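Side-chain contacts in o-succinylbenzoate synthase (Synechococcus elongatus, PDB 2OZT), which catalyses the metal-dependent dehydration of 2-succinyl-6-hydroxy-2,4-cyclohexadiene-1-carboxylate to 2-succinylbenzoate, a step on the way to phylloquinone: residues A[173-176]-A[177-181]; A[180-183]-A[184-188]; A[117-120]-A[121-124]. All blocks are in the same frame, centred on the assembly; numbering follows the deposited sequence.

Contact 1: A[173-176]-A[177-181]; sequences DRAT and ANRWF. With PO4 (phosphate ion), chain C.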
loop_
_atom_site.group_PDB
_atom_site.type_symbol
_atom_site.label_atom_id
_atom_site.label_comp_id
_atom_site.label_asym_id
_atom_site.label_seq_id
_atom_site.Cartn_x
_atom_site.Cartn_y
_atom_site.Cartn_z
ATOM N N ASP A 173 16.945 -1.076 -15.851
ATOM C CA ASP A 173 16.618 -1.400 -17.244
ATOM C C ASP A 173 16.583 -2.917 -17.443
ATOM O O ASP A 173 16.880 -3.684 -16.538
ATOM C CB ASP A 173 17.513 -0.677 -18.267
ATOM C CG ASP A 173 18.968 -1.059 -18.196
ATOM O OD1 ASP A 173 19.331 -2.196 -17.804
ATOM O OD2 ASP A 173 19.785 -0.191 -18.602
ATOM N N ARG A 174 16.139 -3.342 -18.611
ATOM C CA ARG A 174 15.850 -4.740 -18.797
ATOM C C ARG A 174 17.130 -5.607 -18.679
ATOM O O ARG A 174 17.118 -6.667 -18.073
ATOM C CB ARG A 174 15.145 -4.971 -20.143
ATOM C CG ARG A 174 13.706 -4.405 -20.235
ATOM C CD ARG A 174 13.120 -4.509 -21.658
ATOM N NE ARG A 174 13.896 -3.617 -22.530
ATOM C CZ ARG A 174 14.556 -4.003 -23.622
ATOM N NH1 ARG A 174 14.486 -5.254 -24.041
ATOM N NH2 ARG A 174 15.276 -3.108 -24.298
ATOM N N ALA A 175 18.247 -5.149 -19.255
ATOM C CA ALA A 175 19.459 -5.977 -19.199
ATOM C C ALA A 175 19.949 -6.081 -17.749
ATOM O O ALA A 175 20.397 -7.125 -17.325
ATOM C CB ALA A 175 20.528 -5.341 -20.070
ATOM N N THR A 176 19.867 -4.973 -17.008
ATOM C CA THR A 176 20.230 -4.963 -15.583
ATOM C C THR A 176 19.362 -5.926 -14.754
ATOM O O THR A 176 19.871 -6.652 -13.905
ATOM C CB THR A 176 20.132 -3.538 -14.999
ATOM O OG1 THR A 176 21.088 -2.715 -15.682
ATOM C CG2 THR A 176 20.439 -3.482 -13.467
ATOM N N ALA A 177 18.045 -5.897 -14.984
ATOM C CA ALA A 177 17.151 -6.794 -14.273
ATOM C C ALA A 177 17.554 -8.233 -14.545
ATOM O O ALA A 177 17.638 -9.065 -13.644
ATOM C CB ALA A 177 15.701 -6.562 -14.722
ATOM N N ASN A 178 17.808 -8.541 -15.812
ATOM C CA ASN A 178 18.176 -9.892 -16.151
ATOM C C ASN A 178 19.464 -10.365 -15.462
ATOM O O ASN A 178 19.525 -11.497 -14.971
ATOM C CB ASN A 178 18.252 -10.021 -17.659
ATOM C CG ASN A 178 17.909 -11.384 -18.107
ATOM O OD1 ASN A 178 16.780 -11.660 -18.503
ATOM N ND2 ASN A 178 18.868 -12.281 -18.010
ATOM N N ARG A 179 20.460 -9.469 -15.396
ATOM C CA ARG A 179 21.729 -9.795 -14.711
ATOM C C ARG A 179 21.489 -10.013 -13.206
ATOM O O ARG A 179 22.030 -10.947 -12.606
ATOM C CB ARG A 179 22.766 -8.711 -14.952
ATOM C CG ARG A 179 23.303 -8.729 -16.397
ATOM C CD ARG A 179 24.684 -8.046 -16.530
ATOM N NE ARG A 179 24.693 -6.726 -15.877
ATOM C CZ ARG A 179 24.128 -5.629 -16.381
ATOM N NH1 ARG A 179 23.518 -5.662 -17.559
ATOM N NH2 ARG A 179 24.173 -4.484 -15.699
ATOM N N TRP A 180 20.619 -9.182 -12.602
ATOM C CA TRP A 180 20.253 -9.356 -11.200
ATOM C C TRP A 180 19.564 -10.677 -10.910
ATOM O O TRP A 180 19.886 -11.366 -9.937
ATOM C CB TRP A 180 19.319 -8.225 -10.779
ATOM C CG TRP A 180 19.963 -7.146 -9.946
ATOM C CD1 TRP A 180 20.276 -5.887 -10.343
ATOM C CD2 TRP A 180 20.291 -7.232 -8.560
ATOM N NE1 TRP A 180 20.797 -5.162 -9.272
ATOM C CE2 TRP A 180 20.809 -5.976 -8.171
ATOM C CE3 TRP A 180 20.165 -8.241 -7.603
ATOM C CZ2 TRP A 180 21.229 -5.714 -6.834
ATOM C CZ3 TRP A 180 20.611 -7.990 -6.299
ATOM C CH2 TRP A 180 21.093 -6.732 -5.927
ATOM N N PHE A 181 18.636 -11.075 -11.775
ATOM C CA PHE A 181 17.973 -12.337 -11.538
ATOM C C PHE A 181 18.908 -13.529 -11.695
ATOM O O PHE A 181 18.752 -14.513 -11.000
ATOM C CB PHE A 181 16.697 -12.469 -12.378
ATOM C CG PHE A 181 15.558 -11.641 -11.823
ATOM C CD1 PHE A 181 14.996 -11.987 -10.603
ATOM C CD2 PHE A 181 15.082 -10.535 -12.499
ATOM C CE1 PHE A 181 13.971 -11.208 -10.051
ATOM C CE2 PHE A 181 14.068 -9.762 -11.965
ATOM C CZ PHE A 181 13.526 -10.093 -10.732
HETATM P P PO4 C . 15.590 -0.462 -21.575
HETATM O O1 PO4 C . 15.417 0.975 -21.145
HETATM O O2 PO4 C . 14.647 -0.671 -22.735
HETATM O O3 PO4 C . 17.024 -0.799 -21.977
HETATM O O4 PO4 C . 15.153 -1.418 -20.503
#

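Contact 2: A[180-183]-A[184-188]; sequences WFAW and LDRHG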
loop_
_atom_site.group_PDB
_atom_site.type_symbol
_atom_site.label_atom_id
_atom_site.label_comp_id
_atom_site.label_asym_id
_atom_site.label_seq_id
_atom_site.Cartn_x
_atom_site.Cartn_y
_atom_site.Cartn_z
ATOM N N TRP A 180 20.619 -9.182 -12.602
ATOM C CA TRP A 180 20.253 -9.356 -11.200
ATOM C C TRP A 180 19.564 -10.677 -10.910
ATOM O O TRP A 180 19.886 -11.366 -9.937
ATOM C CB TRP A 180 19.319 -8.225 -10.779
ATOM C CG TRP A 180 19.963 -7.146 -9.946
ATOM C CD1 TRP A 180 20.276 -5.887 -10.343
ATOM C CD2 TRP A 180 20.291 -7.232 -8.560
ATOM N NE1 TRP A 180 20.797 -5.162 -9.272
ATOM C CE2 TRP A 180 20.809 -5.976 -8.171
ATOM C CE3 TRP A 180 20.165 -8.241 -7.603
ATOM C CZ2 TRP A 180 21.229 -5.714 -6.834
ATOM C CZ3 TRP A 180 20.611 -7.990 -6.299
ATOM C CH2 TRP A 180 21.093 -6.732 -5.927
ATOM N N PHE A 181 18.636 -11.075 -11.775
ATOM C CA PHE A 181 17.973 -12.337 -11.538
ATOM C C PHE A 181 18.908 -13.529 -11.695
ATOM O O PHE A 181 18.752 -14.513 -11.000
ATOM C CB PHE A 181 16.697 -12.469 -12.378
ATOM C CG PHE A 181 15.558 -11.641 -11.823
ATOM C CD1 PHE A 181 14.996 -11.987 -10.603
ATOM C CD2 PHE A 181 15.082 -10.535 -12.499
ATOM C CE1 PHE A 181 13.971 -11.208 -10.051
ATOM C CE2 PHE A 181 14.068 -9.762 -11.965
ATOM C CZ PHE A 181 13.526 -10.093 -10.732
ATOM N N ALA A 182 19.885 -13.387 -12.581
ATOM C CA ALA A 182 20.886 -14.477 -12.780
ATOM C C ALA A 182 21.770 -14.549 -11.536
ATOM O O ALA A 182 22.052 -15.652 -11.029
ATOM C CB ALA A 182 21.697 -14.232 -14.012
ATOM N N TRP A 183 22.172 -13.391 -11.004
ATOM C CA TRP A 183 22.938 -13.352 -9.751
ATOM C C TRP A 183 22.154 -13.968 -8.605
ATOM O O TRP A 183 22.688 -14.741 -7.797
ATOM C CB TRP A 183 23.310 -11.917 -9.379
ATOM C CG TRP A 183 24.276 -11.819 -8.209
ATOM C CD1 TRP A 183 25.632 -11.726 -8.291
ATOM C CD2 TRP A 183 23.952 -11.762 -6.816
ATOM N NE1 TRP A 183 26.178 -11.611 -7.035
ATOM C CE2 TRP A 183 25.174 -11.650 -6.106
ATOM C CE3 TRP A 183 22.759 -11.803 -6.093
ATOM C CZ2 TRP A 183 25.234 -11.596 -4.717
ATOM C CZ3 TRP A 183 22.816 -11.734 -4.689
ATOM C CH2 TRP A 183 24.050 -11.624 -4.020
ATOM N N LEU A 184 20.864 -13.640 -8.523
ATOM C CA LEU A 184 20.049 -14.149 -7.425
ATOM C C LEU A 184 19.871 -15.666 -7.511
ATOM O O LEU A 184 19.792 -16.351 -6.492
ATOM C CB LEU A 184 18.685 -13.436 -7.370
ATOM C CG LEU A 184 18.714 -12.009 -6.823
ATOM C CD1 LEU A 184 17.420 -11.279 -7.174
ATOM C CD2 LEU A 184 18.908 -11.957 -5.289
ATOM N N ASP A 185 19.800 -16.180 -8.729
ATOM C CA ASP A 185 19.761 -17.635 -8.908
ATOM C C ASP A 185 21.029 -18.295 -8.353
ATOM O O ASP A 185 20.957 -19.339 -7.694
ATOM C CB ASP A 185 19.548 -17.997 -10.368
ATOM C CG ASP A 185 19.356 -19.471 -10.557
ATOM O OD1 ASP A 185 18.331 -19.995 -10.067
ATOM O OD2 ASP A 185 20.259 -20.102 -11.156
ATOM N N ARG A 186 22.184 -17.691 -8.596
ATOM C CA ARG A 186 23.446 -18.246 -8.101
ATOM C C ARG A 186 23.693 -18.036 -6.600
ATOM O O ARG A 186 24.292 -18.902 -5.944
ATOM C CB ARG A 186 24.634 -17.646 -8.862
ATOM C CG ARG A 186 24.574 -17.786 -10.379
ATOM C CD ARG A 186 25.900 -17.408 -11.034
ATOM N NE ARG A 186 26.239 -15.993 -10.856
ATOM C CZ ARG A 186 25.943 -15.035 -11.727
ATOM N NH1 ARG A 186 25.298 -15.329 -12.849
ATOM N NH2 ARG A 186 26.286 -13.782 -11.473
ATOM N N HIS A 187 23.272 -16.888 -6.070
ATOM C CA HIS A 187 23.739 -16.393 -4.763
ATOM C C HIS A 187 22.621 -16.085 -3.773
ATOM O O HIS A 187 22.864 -15.733 -2.603
ATOM C CB HIS A 187 24.571 -15.128 -4.965
ATOM C CG HIS A 187 25.779 -15.337 -5.820
ATOM N ND1 HIS A 187 26.837 -16.125 -5.423
ATOM C CD2 HIS A 187 26.096 -14.870 -7.049
ATOM C CE1 HIS A 187 27.752 -16.143 -6.377
ATOM N NE2 HIS A 187 27.329 -15.387 -7.374
ATOM N N GLY A 188 21.398 -16.164 -4.266
ATOM C CA GLY A 188 20.238 -15.984 -3.443
ATOM C C GLY A 188 20.041 -17.126 -2.469
ATOM O O GLY A 188 20.798 -18.093 -2.413
#

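Contact 3: A[117-120]-A[121-124]; sequences GQAA and LEQW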
loop_
_atom_site.group_PDB
_atom_site.type_symbol
_atom_site.label_atom_id
_atom_site.label_comp_id
_atom_site.label_asym_id
_atom_site.label_seq_id
_atom_site.Cartn_x
_atom_site.Cartn_y
_atom_site.Cartn_z
ATOM N N GLY A 117 21.839 1.285 0.106
ATOM C CA GLY A 117 23.259 1.188 0.398
ATOM C C GLY A 117 23.629 0.470 1.659
ATOM O O GLY A 117 22.853 -0.322 2.198
ATOM N N GLN A 118 24.822 0.781 2.154
ATOM C CA GLN A 118 25.426 0.071 3.245
ATOM C C GLN A 118 24.634 0.234 4.541
ATOM O O GLN A 118 24.821 -0.557 5.480
ATOM C CB GLN A 118 26.844 0.616 3.445
ATOM C CG GLN A 118 27.900 -0.409 3.302
ATOM C CD GLN A 118 29.281 0.208 3.176
ATOM O OE1 GLN A 118 29.557 0.995 2.256
ATOM N NE2 GLN A 118 30.160 -0.149 4.096
ATOM N N ALA A 119 23.753 1.235 4.556
ATOM C CA ALA A 119 22.832 1.520 5.694
ATOM C C ALA A 119 22.089 0.275 6.119
ATOM O O ALA A 119 21.828 0.057 7.326
ATOM C CB ALA A 119 21.844 2.581 5.331
ATOM N N ALA A 120 21.708 -0.543 5.148
ATOM C CA ALA A 120 20.966 -1.761 5.441
ATOM C C ALA A 120 21.649 -2.608 6.508
ATOM O O ALA A 120 20.974 -3.276 7.295
ATOM C CB ALA A 120 20.738 -2.568 4.189
ATOM N N LEU A 121 22.993 -2.593 6.520
ATOM C CA LEU A 121 23.734 -3.493 7.382
ATOM C C LEU A 121 23.690 -3.072 8.855
ATOM O O LEU A 121 24.037 -3.868 9.715
ATOM C CB LEU A 121 25.197 -3.580 6.905
ATOM C CG LEU A 121 25.368 -4.102 5.486
ATOM C CD1 LEU A 121 26.886 -4.058 5.163
ATOM C CD2 LEU A 121 24.866 -5.513 5.363
ATOM N N GLU A 122 23.218 -1.854 9.119
ATOM C CA GLU A 122 23.226 -1.350 10.492
ATOM C C GLU A 122 21.805 -1.033 10.942
ATOM O O GLU A 122 21.591 -0.690 12.111
ATOM C CB GLU A 122 24.104 -0.091 10.642
ATOM C CG GLU A 122 23.536 1.119 9.879
ATOM C CD GLU A 122 24.569 2.143 9.400
ATOM O OE1 GLU A 122 25.786 1.843 9.389
ATOM O OE2 GLU A 122 24.143 3.227 8.958
ATOM N N GLN A 123 20.834 -1.171 10.039
ATOM C CA GLN A 123 19.459 -0.743 10.350
ATOM C C GLN A 123 18.481 -1.870 10.668
ATOM O O GLN A 123 17.352 -1.586 11.087
ATOM C CB GLN A 123 18.849 0.067 9.201
ATOM C CG GLN A 123 19.467 1.453 9.034
ATOM C CD GLN A 123 18.834 2.240 7.904
ATOM O OE1 GLN A 123 17.933 1.761 7.197
ATOM N NE2 GLN A 123 19.323 3.470 7.706
ATOM N N TRP A 124 18.867 -3.113 10.492
ATOM C CA TRP A 124 17.908 -4.219 10.720
ATOM C C TRP A 124 17.817 -4.609 12.185
ATOM O O TRP A 124 16.760 -5.103 12.641
ATOM C CB TRP A 124 18.276 -5.455 9.862
ATOM C CG TRP A 124 19.612 -6.107 10.147
ATOM C CD1 TRP A 124 20.782 -5.920 9.475
ATOM C CD2 TRP A 124 19.868 -7.089 11.156
ATOM N NE1 TRP A 124 21.747 -6.736 10.012
ATOM C CE2 TRP A 124 21.217 -7.450 11.061
ATOM C CE3 TRP A 124 19.067 -7.678 12.159
ATOM C CZ2 TRP A 124 21.798 -8.389 11.914
ATOM C CZ3 TRP A 124 19.633 -8.594 13.013
ATOM C CH2 TRP A 124 21.000 -8.948 12.884
HETATM O O HOH W 1 26.677 -0.006 7.517
#

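Contact 1: A[173-176]-A[177-181]
T176 lies alongside W180 one helical turn on, the two side chains pointing the same way. The methyl CG2 of T176, which chi1 (-63° to OG1) sets opposite the backbone N, stands 3.9 Å from CD1 of W180, whose N-H closes the turn on the T176 carbonyl (W180 N to T176 O, 2.9 Å, 163°). On the other branch, OG1 of T176 turns back to the N-cap residue D173. Its OD1 takes the backbone N-H of T176 (N to OD1, 2.9 Å) nearly end-on and the hydroxyl OG1 from above the carboxylate plane (2.8 Å), which fixes the threonine's rotation. A177, buried against L199 and L210, donates its N-H to the D173 carbonyl. This capped end opens helix 174-187 of a beta-alpha-beta unit in the barrel domain, and W172 stacks on W180. R179, its chain bent at chi3 (-49°), folds back so that one guanidinium face lies over CA of T176, with NH2 3.6 Å from T176 OG1. At the same helix start, a phosphate ion, probably from the crystallisation liquor, accepts from the backbone N of R174 (N to O4, 2.9 Å), and NE and NH2 of R174 both hydrogen-bond its O2, which lies in the guanidinium plane.

Contact 2: A[180-183]-A[184-188]
H187 lies across one face of the W183 indole, its CB 3.5 Å from the centroid of the six-membered ring and only 8° off the ring normal, a CH-pi contact. The imidazole continues over the five-membered ring at an oblique tilt, the planes 42° apart, and brings CD2 to 3.3 Å from NE1 of W183. CG of W183 is anti to the backbone N (chi1 -171°), which places the indole face against the side chain of H187. A bent bond from the H187 N-H also closes the turn on the W183 carbonyl (H187 N to W183 O, 2.8 Å). At the indole edge, CD2 of L184 packs in plane, 3.9 Å from CE3. The same leucine spans to the preceding turn, its CG meeting the edge of the W180 ring at CE3 and its CD1 approaching CD1 of F181 (4.3 Å). R186 crosses W183 at about a right angle, its NH2 3.8 Å from CD1 of the indole, while one guanidinium face covers the A182 carbonyl oxygen and CA of W183. An alanine in place of W183 would probably leave H187 without the indole face it rests on and free to turn, and open a gap beside L184. These residues form the C-terminal turns of helix 174-187 in the enolase-type barrel: L184 and F181 pack on V195 of strand 192-196, W183 on helix 144-157, and D185 bonds to T215. The contact of H187 with W183 is thus chiefly dispersion and CH-pi in character, and R186 probably adds positive charge near the indole without lying flat on it.

Contact 3: A[117-120]-A[121-124]
Q123 extends along A119, its NE2 3.6 Å from the A119 methyl CB and its CG 3.2 Å from the A119 carbonyl oxygen. From the preceding position, E122 reaches back over the same carbonyl, CG to O 3.3 Å; its CG lies between the backbone N and the carbonyl carbon (chi1 67°), which brings the carboxylate over this turn. A water donates to both OE1 of E122 and the carbonyl oxygen of Q118, at 2.8 Å each, tying the acid to the helix start. L121 leans its CB and CG over that Q118 oxygen, and the A120 carbonyl oxygen lies at the indole edge of W124, near the ring plane, 3.4 Å from CD1. The backbone is tightly wound: L121 N bonds to Q118 O (2.9 Å) and E122 N to A119 O (3.0 Å), i to i+3 bonds of a 3-10 turn, both donors well above the carbonyl planes. One shell out, the backbone N of G115 bonds OE1 of Q123, fixing the amide. The turn follows barrel strand 112-114 and leads into helix 120-129; L121 and W124 pack on helix 144-157, A120 on L114 and W137, and W124 also touches L114, F135, L158 and P159.

Contacts 1 and 2 are consecutive stages of helix 174-187, their centres 10 Å apart and W180 and F181 common to both: the first covers its capped start, the second its closing turns. Contact 3 belongs to an earlier unit of the same barrel, centred 23 Å from contact 1 and 21 Å from contact 2, with nearest atoms about 10 Å away from each. Helix 144-157 bridges them, touched by W180 and W183 as well as by L121 and W124. None of the three supplies a metal ligand: the side chain of A120 is about 8 Å from that of K138, the predicted proton donor, and the side chain of F181 about 9 Å from that of the magnesium ligand E196 and about 12 Å from the bound sodium ion.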